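Local coordinates for protein uncharacterized hth-type transcriptional regulator YYBR (Bacillus subtilis, PDB 4A5N) that probably binds DNA as a redox-sensing transcription activator of the MarR/DUF24 (HxlR) family, captured here in its reduced form, at residues M56-L59 / Q60-L64; Y84-E88 / F89-L93; M100-W103 / G104-N107; D109-E112 / S113-N117. The protein carries 1 engineered substitution. All coordinates share one frame; numbering follows the deposited sequence.

The four contacts follow one another along the chain and fall into two pairs. Interactions 1 and 2, with centres about 15 Å apart, belong to the winged-helix part and touch where Leu61 CD1 packs on Tyr84 CZ at 3.9 Å. Interactions 3 and 4 are successive portions of helix 94-115, their centres about 14 Å apart, and they meet where Trp103 CZ3 lies 3.7 Å from Leu111 CD1. Within a chain, interactions 2 and 3 approach to about 6 Å at their nearest atoms without touching. Across the dimer, Phe89 of interaction 2 touches Trp103 and Asn107 (interaction 3) and Val110 and Tyr114 (interaction 4) of the second subunit. No other chain of the assembly touches interaction 1.

Interaction 1 (M56-L59 / Q60-L64); sequences MLTL and QLREL
Leu57 and Leu61 sit one turn apart on helix 54-66 and run side by side in the same direction, with Leu57 CG 3.8 Å from Leu61 CD1. On another flank Met56 and Gln60 form a second parallel pair. Gln60 CG lies beside its own N and the chain bends at chi2 (-66°), bringing NE2 to 3.7 Å from Met56 SD and CG to 3.3 Å from Met56 O. Leu59 and Glu63 make the third pair, where the CD1 methyl touches carboxylate OE2 at 3.7 Å. The other oxygen, OE1, forms a salt bridge with Lys28 of helix 28-35, which links the two helices. Arg62 has Thr58 CG2 at the edge of its guanidinium. Beneath these side chains the backbone is regular: Gln60 N, Leu61 N, Arg62 N and Glu63 N each donate to the carbonyl four residues earlier, the Gln60 N to Met56 O bond being 2.9 Å long. Farther out, Phe42 and Phe45 of helix 42-48 and Leu31 of helix 28-35 cover Leu57. Helix 54-66 follows helix 42-48 as the second helix of the helix-turn-helix, probably the recognition helix. Its chemistry is two-sided: Leu57 and Leu61 are buried, while Arg62 is exposed, consistent with a surface available to DNA.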
# COMPACT_ATOMS: atom_id res chain seq x y z
N MET B 56 -5.91 8.75 -16.85
CA MET B 56 -5.58 8.05 -15.61
C MET B 56 -4.87 8.99 -14.62
O MET B 56 -5.18 8.98 -13.46
CB MET B 56 -4.72 6.82 -15.90
CG MET B 56 -4.31 6.05 -14.65
SD MET B 56 -5.75 5.41 -13.77
CE MET B 56 -6.11 3.95 -14.75
N LEU B 57 -3.93 9.81 -15.10
CA LEU B 57 -3.30 10.79 -14.20
C LEU B 57 -4.33 11.74 -13.59
O LEU B 57 -4.30 12.04 -12.36
CB LEU B 57 -2.22 11.57 -14.98
CG LEU B 57 -1.46 12.66 -14.19
CD1 LEU B 57 -0.76 12.02 -12.99
CD2 LEU B 57 -0.46 13.44 -15.05
N THR B 58 -5.25 12.24 -14.42
CA THR B 58 -6.28 13.15 -13.93
C THR B 58 -7.14 12.45 -12.87
O THR B 58 -7.45 13.04 -11.88
CB THR B 58 -7.22 13.65 -15.07
OG1 THR B 58 -6.46 14.40 -16.00
CG2 THR B 58 -8.36 14.55 -14.52
N LEU B 59 -7.51 11.20 -13.10
CA LEU B 59 -8.36 10.42 -12.19
C LEU B 59 -7.65 10.17 -10.88
O LEU B 59 -8.24 10.40 -9.80
CB LEU B 59 -8.79 9.10 -12.83
CG LEU B 59 -9.70 8.08 -12.12
CD1 LEU B 59 -10.84 8.75 -11.35
CD2 LEU B 59 -10.24 7.12 -13.18
N GLN B 60 -6.38 9.74 -10.95
CA GLN B 60 -5.61 9.49 -9.72
C GLN B 60 -5.47 10.77 -8.90
O GLN B 60 -5.59 10.75 -7.66
CB GLN B 60 -4.21 8.91 -10.03
CG GLN B 60 -4.20 7.53 -10.68
CD GLN B 60 -4.75 6.45 -9.78
OE1 GLN B 60 -4.19 6.15 -8.73
NE2 GLN B 60 -5.89 5.91 -10.15
N LEU B 61 -5.20 11.88 -9.58
CA LEU B 61 -5.05 13.16 -8.87
C LEU B 61 -6.40 13.63 -8.26
O LEU B 61 -6.41 14.20 -7.19
CB LEU B 61 -4.43 14.24 -9.78
CG LEU B 61 -2.94 14.11 -10.12
CD1 LEU B 61 -2.57 14.97 -11.34
CD2 LEU B 61 -2.05 14.44 -8.92
N ARG B 62 -7.51 13.41 -8.96
CA ARG B 62 -8.85 13.77 -8.47
C ARG B 62 -9.19 12.98 -7.20
O ARG B 62 -9.76 13.52 -6.24
CB ARG B 62 -9.95 13.54 -9.54
CG ARG B 62 -10.17 14.70 -10.50
CD ARG B 62 -11.39 14.47 -11.40
NE ARG B 62 -11.85 15.70 -12.07
CZ ARG B 62 -13.03 16.30 -11.87
NH1 ARG B 62 -13.95 15.80 -11.04
NH2 ARG B 62 -13.31 17.42 -12.54
N GLU B 63 -8.82 11.70 -7.18
CA GLU B 63 -9.08 10.88 -6.00
C GLU B 63 -8.25 11.32 -4.81
O GLU B 63 -8.76 11.43 -3.71
CB GLU B 63 -8.81 9.41 -6.27
CG GLU B 63 -9.65 8.85 -7.40
CD GLU B 63 -9.54 7.36 -7.51
OE1 GLU B 63 -8.70 6.79 -6.79
OE2 GLU B 63 -10.29 6.77 -8.33
N LEU B 64 -6.96 11.59 -5.01
CA LEU B 64 -6.10 12.17 -3.92
C LEU B 64 -6.64 13.50 -3.39
O LEU B 64 -6.66 13.77 -2.14
CB LEU B 64 -4.69 12.38 -4.45
CG LEU B 64 -3.85 11.11 -4.47
CD1 LEU B 64 -2.59 11.35 -5.30
CD2 LEU B 64 -3.50 10.64 -3.06

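Interaction 2 (Y84-E88 / F89-L93); sequences YSLTE and FGRTL
Arg91 lies across Leu86 at roughly a right angle, and its side chain runs from the Thr87-Glu88 backbone out over the last residue of the strand. CB begins 3.5 Å from Glu88 O, and CG comes to 3.3 Å from Thr87 O, the same carbonyl that accepts the Arg91 backbone N. At chi2 (-99°) the chain bends over Leu86, so that CD and NE run past its CB and CD1. CZ then stands 4.0 Å from Leu86 CD1, a methyl lying over one guanidinium face and displaced toward its rim. At the tip NH1 stays near Leu86 CD1, but its polar partners lie outside: a salt bridge with Glu94 and a hydrogen bond to Ile36 O. Leu86 itself ends the second strand of the wing, the hairpin of strands 70-75 and 81-86 that gives the winged-helix fold its name. From there the chain turns into the short, weakly bonded helix 88-91, and Thr87 is its N-cap. The Thr87 hydroxyl is set between its own N and carbonyl carbon (chi1 63°), where OG1 accepts from Gly90 N at 2.8 Å and 165°. The same OG1 is hydrogen-bonded to Gly68 O, tying the cap to the chain leading into strand 70-75. Thr92 closes the turn from the other end. Its OG1 donates to Phe89 O at 2.7 Å in the carbonyl plane, and Thr92 N reaches that oxygen as well, giving it two donors. The Phe89 ring leads away from the turn and packs on Asn107 of the second subunit.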
# COMPACT_ATOMS: atom_id res chain seq x y z
N TYR B 84 -0.51 21.10 -8.30
CA TYR B 84 -0.86 20.05 -7.35
C TYR B 84 0.18 20.00 -6.22
O TYR B 84 1.39 19.97 -6.48
CB TYR B 84 -0.87 18.70 -8.06
CG TYR B 84 -1.88 18.66 -9.15
CD1 TYR B 84 -3.19 18.28 -8.90
CD2 TYR B 84 -1.53 19.00 -10.45
CE1 TYR B 84 -4.14 18.27 -9.91
CE2 TYR B 84 -2.48 18.99 -11.48
CZ TYR B 84 -3.78 18.62 -11.19
OH TYR B 84 -4.74 18.57 -12.18
N SER B 85 -0.30 19.98 -4.98
CA SER B 85 0.57 19.94 -3.83
C SER B 85 -0.02 19.07 -2.76
O SER B 85 -1.23 18.73 -2.82
CB SER B 85 0.76 21.35 -3.30
OG SER B 85 -0.49 21.99 -3.10
N LEU B 86 0.79 18.75 -1.75
CA LEU B 86 0.31 18.02 -0.61
C LEU B 86 -0.35 19.00 0.34
O LEU B 86 0.13 20.07 0.58
CB LEU B 86 1.42 17.26 0.11
CG LEU B 86 2.23 16.22 -0.63
CD1 LEU B 86 3.26 15.61 0.31
CD2 LEU B 86 1.27 15.15 -1.20
N THR B 87 -1.48 18.61 0.87
CA THR B 87 -2.12 19.35 1.94
C THR B 87 -1.37 19.01 3.23
O THR B 87 -0.62 18.01 3.28
CB THR B 87 -3.59 18.92 2.07
OG1 THR B 87 -3.66 17.54 2.43
CG2 THR B 87 -4.35 19.16 0.75
N GLU B 88 -1.58 19.78 4.27
CA GLU B 88 -1.09 19.42 5.58
C GLU B 88 -1.55 18.01 6.02
O GLU B 88 -0.78 17.26 6.58
CB GLU B 88 -1.47 20.49 6.63
CG GLU B 88 -0.67 21.78 6.44
CD GLU B 88 0.83 21.55 6.19
OE1 GLU B 88 1.53 20.98 7.08
OE2 GLU B 88 1.32 21.91 5.08
N PHE B 89 -2.79 17.65 5.73
CA PHE B 89 -3.29 16.34 6.03
C PHE B 89 -2.51 15.29 5.21
O PHE B 89 -2.01 14.28 5.73
CB PHE B 89 -4.76 16.30 5.65
CG PHE B 89 -5.43 15.00 5.95
CD1 PHE B 89 -5.37 14.45 7.23
CD2 PHE B 89 -6.12 14.32 4.97
CE1 PHE B 89 -5.99 13.24 7.52
CE2 PHE B 89 -6.76 13.12 5.25
CZ PHE B 89 -6.70 12.58 6.52
N GLY B 90 -2.38 15.56 3.93
CA GLY B 90 -1.50 14.76 3.06
C GLY B 90 -0.10 14.46 3.61
O GLY B 90 0.36 13.32 3.53
N ARG B 91 0.58 15.48 4.11
CA ARG B 91 1.92 15.39 4.67
C ARG B 91 2.00 14.42 5.85
O ARG B 91 3.08 13.94 6.16
CB ARG B 91 2.41 16.76 5.15
CG ARG B 91 2.59 17.82 4.08
CD ARG B 91 4.03 17.93 3.68
NE ARG B 91 4.29 18.84 2.56
CZ ARG B 91 5.36 18.72 1.78
NH1 ARG B 91 6.26 17.79 2.06
NH2 ARG B 91 5.57 19.55 0.78
N THR B 92 0.87 14.14 6.52
CA THR B 92 0.87 13.13 7.61
C THR B 92 1.14 11.71 7.12
O THR B 92 1.55 10.87 7.91
CB THR B 92 -0.41 13.13 8.51
OG1 THR B 92 -1.52 12.57 7.81
CG2 THR B 92 -0.72 14.54 8.95
N LEU B 93 0.94 11.46 5.82
CA LEU B 93 1.33 10.19 5.21
C LEU B 93 2.76 10.16 4.73
O LEU B 93 3.25 9.11 4.34
CB LEU B 93 0.47 9.88 3.96
CG LEU B 93 -0.93 9.34 4.09
CD1 LEU B 93 -1.70 9.52 2.79
CD2 LEU B 93 -0.99 7.87 4.50

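Interaction 3 (M100-W103 / G104-N107); sequences MKEW and GESN
Lys101 and Glu105, one helical turn apart, form the core of a salt-bridge network on helix 94-115, the long C-terminal helix that packs on the second subunit. The lysine chain runs extended until its last torsion (chi4 -73°), where it turns NZ into the fork of the carboxylate. NZ donates to both oxygens on their syn sides, at 2.6 Å to Glu105 OE2 and 2.8 Å to Glu105 OE1, somewhat out of the carboxylate plane. A further bridge from Lys101 NZ to Glu102 OE2 is weak, and doubtful because Glu102 has two conformers. On the dimer side, Met100 O accepts from Gly104 N and also from Thr19 OG1 of the second subunit. The indole Trp103 NE1 donates across the interface to Thr92 OG1 of the second subunit. Trp103 O serves two donors of one residue: Asn107 ND2 at 2.9 Å, and Asn107 N in a weak bond. To reach that carbonyl the amide stands over the indole, the two planes 43° apart. Asn107 CB sits 4.0 Å above the centroid of the six-membered Trp103 ring, a CH-pi contact almost exactly on its normal, while Asn107 ND2 hangs over the five-membered part of the indole, 3.3 Å from Trp103 NE1.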
# COMPACT_ATOMS: atom_id res chain seq x y z
N MET B 100 8.32 3.31 2.71
CA MET B 100 8.13 2.46 1.54
C MET B 100 9.27 2.66 0.53
O MET B 100 9.80 1.68 -0.02
CB MET B 100 6.77 2.72 0.89
CG MET B 100 5.60 2.33 1.79
SD MET B 100 3.97 2.40 1.07
CE MET B 100 3.79 4.01 0.36
N LYS B 101 9.65 3.91 0.29
CA LYS B 101 10.78 4.20 -0.60
C LYS B 101 12.02 3.42 -0.11
O LYS B 101 12.65 2.66 -0.88
CB LYS B 101 11.11 5.72 -0.64
CG LYS B 101 12.34 6.00 -1.51
CD LYS B 101 12.82 7.44 -1.47
CE LYS B 101 14.09 7.66 -2.30
NZ LYS B 101 15.35 7.10 -1.72
N GLU B 102 12.37 3.64 1.15
CA GLU B 102 13.57 3.03 1.74
C GLU B 102 13.53 1.51 1.72
O GLU B 102 14.50 0.86 1.27
CB GLU B 102 13.79 3.53 3.17
CG GLU B 102 14.24 4.99 3.25
CD GLU B 102 15.50 5.26 2.42
OE1 GLU B 102 16.45 4.45 2.52
OE2 GLU B 102 15.55 6.25 1.65
N TRP B 103 12.40 0.94 2.12
CA TRP B 103 12.28 -0.52 2.22
C TRP B 103 12.40 -1.10 0.83
O TRP B 103 13.10 -2.09 0.62
CB TRP B 103 10.96 -0.94 2.85
CG TRP B 103 10.85 -2.41 3.13
CD1 TRP B 103 11.15 -3.06 4.31
CD2 TRP B 103 10.42 -3.48 2.20
NE1 TRP B 103 10.94 -4.40 4.19
CE2 TRP B 103 10.52 -4.72 2.94
CE3 TRP B 103 9.98 -3.51 0.87
CZ2 TRP B 103 10.18 -5.96 2.37
CZ3 TRP B 103 9.65 -4.74 0.31
CH2 TRP B 103 9.75 -5.94 1.04
N GLY B 104 11.78 -0.42 -0.12
CA GLY B 104 11.81 -0.87 -1.52
C GLY B 104 13.20 -0.80 -2.12
O GLY B 104 13.61 -1.68 -2.91
N GLU B 105 13.92 0.27 -1.80
CA GLU B 105 15.31 0.43 -2.26
C GLU B 105 16.23 -0.63 -1.67
O GLU B 105 16.99 -1.27 -2.38
CB GLU B 105 15.87 1.81 -1.88
CG GLU B 105 15.60 2.84 -2.94
CD GLU B 105 15.92 4.25 -2.49
OE1 GLU B 105 16.15 4.47 -1.27
OE2 GLU B 105 15.91 5.13 -3.35
N SER B 106 16.18 -0.77 -0.35
CA SER B 106 16.94 -1.75 0.40
C SER B 106 16.69 -3.20 -0.02
O SER B 106 17.63 -3.99 0.01
CB SER B 106 16.63 -1.59 1.88
OG SER B 106 17.28 -0.43 2.36
N ASN B 107 15.46 -3.54 -0.44
CA ASN B 107 15.07 -4.93 -0.52
C ASN B 107 14.83 -5.44 -1.91
O ASN B 107 14.45 -6.59 -2.07
CB ASN B 107 13.89 -5.19 0.42
CG ASN B 107 14.33 -5.12 1.87
OD1 ASN B 107 15.17 -5.92 2.29
ND2 ASN B 107 13.85 -4.11 2.62

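Interaction 4 (D109-E112 / S113-N117); sequences DVLE and SYRSN
Asp109 meets Ser113 through its backbone: Asp109 O accepts from Ser113 N at 3.2 Å and, weakly, from Ser113 OG at 3.4 Å. The helix is kinked here, where the N atoms of Asp109 and Val110 make no bond to the turn before. Val110 comes next, its side chain parallel to that of Tyr114. Its CG2 is anti to the backbone N and thereby lies beside the ring, 3.8 Å from Tyr114 CE2, while Val110 O takes Tyr114 N with an N-H...O angle of 174°. Leu111 CD2 lies over the centre of one face of the Arg115 guanidinium, 3.8 Å from Arg115 CZ. Glu112 OE1 approaches the same group at its edge and in plane, giving a long salt bridge of 3.6 Å to Arg115 NH1; Glu112 has two conformers, which makes this bridge doubtful. Glu112 O also receives Ser116 N at 2.9 Å as the helix runs out. This end of helix 94-115 lies against the second subunit, where Phe18 of helix 15-23 packs on Leu111, Phe89 of helix 88-91 meets the Tyr114 ring, and Asp67, between helix 54-66 and strand 70-75, forms a salt bridge with Arg115 NE.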
# COMPACT_ATOMS: atom_id res chain seq x y z
N ASP B 109 16.83 -6.28 -4.32
CA ASP B 109 17.67 -7.44 -4.67
C ASP B 109 17.18 -8.74 -4.00
O ASP B 109 17.17 -9.81 -4.62
CB ASP B 109 19.12 -7.19 -4.27
CG ASP B 109 19.81 -6.11 -5.13
OD1 ASP B 109 19.42 -5.92 -6.30
OD2 ASP B 109 20.74 -5.46 -4.61
N VAL B 110 16.76 -8.65 -2.75
CA VAL B 110 16.34 -9.86 -2.03
C VAL B 110 14.93 -10.32 -2.38
O VAL B 110 14.66 -11.51 -2.42
CB VAL B 110 16.53 -9.76 -0.51
CG1 VAL B 110 15.53 -8.81 0.10
CG2 VAL B 110 16.43 -11.15 0.12
N LEU B 111 14.06 -9.37 -2.71
CA LEU B 111 12.75 -9.74 -3.24
C LEU B 111 12.91 -10.45 -4.57
O LEU B 111 12.19 -11.41 -4.87
CB LEU B 111 11.88 -8.51 -3.40
CG LEU B 111 10.76 -8.48 -2.39
CD1 LEU B 111 10.09 -7.11 -2.45
CD2 LEU B 111 9.75 -9.59 -2.68
N GLU B 112 13.88 -10.00 -5.35
CA GLU B 112 14.18 -10.64 -6.64
C GLU B 112 14.68 -12.08 -6.45
O GLU B 112 14.36 -12.95 -7.27
CB GLU B 112 15.17 -9.77 -7.45
CG GLU B 112 14.56 -8.83 -8.50
CD GLU B 112 13.40 -7.98 -8.01
OE1 GLU B 112 12.24 -8.47 -8.04
OE2 GLU B 112 13.63 -6.81 -7.65
N SER B 113 15.45 -12.35 -5.38
CA SER B 113 15.93 -13.72 -5.08
C SER B 113 14.77 -14.66 -4.76
O SER B 113 14.66 -15.75 -5.32
CB SER B 113 16.91 -13.77 -3.90
OG SER B 113 18.08 -12.99 -4.07
N TYR B 114 13.91 -14.24 -3.84
CA TYR B 114 12.73 -15.02 -3.50
C TYR B 114 11.86 -15.31 -4.73
O TYR B 114 11.41 -16.44 -4.93
CB TYR B 114 11.90 -14.29 -2.44
CG TYR B 114 12.54 -14.38 -1.08
CD1 TYR B 114 12.78 -15.62 -0.51
CD2 TYR B 114 12.86 -13.24 -0.35
CE1 TYR B 114 13.38 -15.74 0.73
CE2 TYR B 114 13.46 -13.35 0.90
CZ TYR B 114 13.71 -14.60 1.43
OH TYR B 114 14.29 -14.78 2.66
N ARG B 115 11.65 -14.29 -5.56
CA ARG B 115 10.86 -14.46 -6.79
C ARG B 115 11.59 -15.36 -7.81
O ARG B 115 10.93 -16.08 -8.57
CB ARG B 115 10.51 -13.09 -7.38
CG ARG B 115 9.42 -12.38 -6.61
CD ARG B 115 9.48 -10.87 -6.77
NE ARG B 115 8.35 -10.21 -6.11
CZ ARG B 115 8.16 -8.89 -6.04
NH1 ARG B 115 9.04 -8.04 -6.56
NH2 ARG B 115 7.07 -8.41 -5.43
N SER B 116 12.92 -15.36 -7.80
CA SER B 116 13.73 -16.15 -8.77
C SER B 116 13.53 -17.68 -8.67
O SER B 116 14.12 -18.43 -9.46
CB SER B 116 15.23 -15.85 -8.62
OG SER B 116 15.84 -16.76 -7.72
N ASN B 117 12.74 -18.13 -7.69
CA ASN B 117 12.32 -19.54 -7.63
C ASN B 117 11.01 -19.75 -6.86
O ASN B 117 10.42 -20.85 -6.91
CB ASN B 117 13.43 -20.40 -7.02
CG ASN B 117 13.85 -19.91 -5.65
OD1 ASN B 117 14.14 -18.72 -5.46
ND2 ASN B 117 13.88 -20.82 -4.67